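Local coordinates for legionella ubiquitin-specific protease A domain-containing protein (Legionella pneumophila subsp. pneumophila, PDB 5DGG) that probably acts as a cysteine-protease-like effector of the LupA family in the intracellular pathogen, though its exact activity is not established, at residues A26-N29 with H34-N37. Numbering follows the deposited sequence. Where two conformers were deposited one is given.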
loop_
_atom_site.group_PDB
_atom_site.type_symbol
_atom_site.label_atom_id
_atom_site.label_comp_id
_atom_site.label_asym_id
_atom_site.label_seq_id
_atom_site.Cartn_x
_atom_site.Cartn_y
_atom_site.Cartn_z
ATOM N N ALA A 26 5.941 7.447 0.506
ATOM C CA ALA A 26 7.019 6.656 1.070
ATOM C C ALA A 26 6.519 5.803 2.208
ATOM O O ALA A 26 5.477 6.066 2.843
ATOM C CB ALA A 26 8.150 7.538 1.563
ATOM N N VAL A 27 7.335 4.825 2.519
ATOM C CA VAL A 27 7.024 3.926 3.621
ATOM C C VAL A 27 6.783 4.646 4.953
ATOM O O VAL A 27 7.480 5.600 5.330
ATOM C CB VAL A 27 8.089 2.838 3.819
ATOM C CG1 VAL A 27 8.163 1.944 2.594
ATOM C CG2 VAL A 27 9.437 3.446 4.160
ATOM N N LEU A 28 5.758 4.187 5.658
ATOM C CA LEU A 28 5.441 4.707 6.978
ATOM C C LEU A 28 5.758 3.626 8.001
ATOM O O LEU A 28 5.469 2.463 7.778
ATOM C CB LEU A 28 3.968 5.033 7.114
ATOM C CG LEU A 28 3.452 6.384 6.871
ATOM C CD1 LEU A 28 1.994 6.395 7.328
ATOM C CD2 LEU A 28 4.316 7.412 7.616
ATOM N N ASN A 29 6.337 4.026 9.125
ATOM C CA ASN A 29 6.590 3.123 10.228
ATOM C C ASN A 29 5.579 3.422 11.330
ATOM O O ASN A 29 5.684 4.443 12.030
ATOM C CB ASN A 29 8.005 3.408 10.742
ATOM C CG ASN A 29 8.399 2.509 11.833
ATOM O OD1 ASN A 29 7.629 2.191 12.746
ATOM N ND2 ASN A 29 9.619 2.016 11.725
ATOM N N HIS A 34 7.465 9.777 15.021
ATOM C CA HIS A 34 8.080 10.713 14.102
ATOM C C HIS A 34 7.751 10.458 12.635
ATOM O O HIS A 34 7.703 11.399 11.824
ATOM C CB HIS A 34 9.591 10.762 14.246
ATOM C CG HIS A 34 10.221 11.657 13.242
ATOM N ND1 HIS A 34 10.895 11.179 12.146
ATOM C CD2 HIS A 34 10.197 13.003 13.107
ATOM C CE1 HIS A 34 11.306 12.187 11.402
ATOM N NE2 HIS A 34 10.901 13.308 11.966
ATOM N N SER A 35 7.511 9.196 12.286
ATOM C CA SER A 35 7.261 8.841 10.912
ATOM C C SER A 35 5.913 9.441 10.449
ATOM O O SER A 35 5.826 10.116 9.419
ATOM C CB SER A 35 7.310 7.317 10.795
ATOM O OG SER A 35 7.093 6.877 9.474
ATOM N N ALA A 36 4.884 9.251 11.250
ATOM C CA ALA A 36 3.602 9.864 11.003
ATOM C C ALA A 36 3.712 11.416 11.056
ATOM O O ALA A 36 3.213 12.130 10.176
ATOM C CB ALA A 36 2.631 9.356 12.066
ATOM N N ASN A 37 4.371 11.944 12.093
ATOM C CA ASN A 37 4.522 13.391 12.226
ATOM C C ASN A 37 5.162 14.034 11.023
ATOM O O ASN A 37 4.708 15.063 10.573
ATOM C CB ASN A 37 5.314 13.759 13.472
ATOM C CG ASN A 37 4.609 13.331 14.738
ATOM O OD1 ASN A 37 3.429 12.947 14.711
ATOM N ND2 ASN A 37 5.323 13.367 15.847
HETATM O O HOH W 1 9.407 6.383 8.034
HETATM O O HOH W 2 3.885 6.582 12.602
#
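N29, at the end of strand 22-29, faces S35 in the first turn of helix 33-47, and their CA atoms lie 5.8 Å apart. A short connection, residues 30-33, leads from the strand into the helix. One direct hydrogen bond joins the two segments. The backbone N of N29 donates to S35 OG at 3.0 Å, and the N-H...O angle of 177° makes it almost straight. The S35 side chain starts toward the strand. Its OG stands anti to its own backbone N (chi1 -179°), which carries the hydroxyl out to the edge of the strand. S35 CB packs alongside the backbone of N29, 3.5 Å from N29 O. A water also binds S35 OG at 2.8 Å and gives a weak hydrogen bond to V27 O. The hydroxyl is thus gripped by the strand backbone and by this water. A second water donates to N29 O at 2.9 Å and weakly accepts from A36 N, a bridge between strand end and helix start.

The CD2 methyl of L28 rests against two oxygens, 3.4 Å from S35 OG and 3.6 Å from S35 O, in van der Waals contact. The L28 side chain also touches I57 of strand 54-60 and Y100 and L104 of helix 98-108. N29 brings only its CB near the serine, 3.8 Å from OG. Its amide turns to the connection instead. There OD1 accepts from the backbone N of Y31, an Asx turn, and from that of D32; these bonds tie the amide to the connection into the helix.

L28 makes backbone hydrogen bonds with P58 and G60 of the neighbouring parallel strand 54-60. The contact joins strand to helix at the start of a beta-alpha-beta unit, strand 22-29, helix 33-47 and strand 54-60, on an outermost strand of the mixed sheet of the LupA domain.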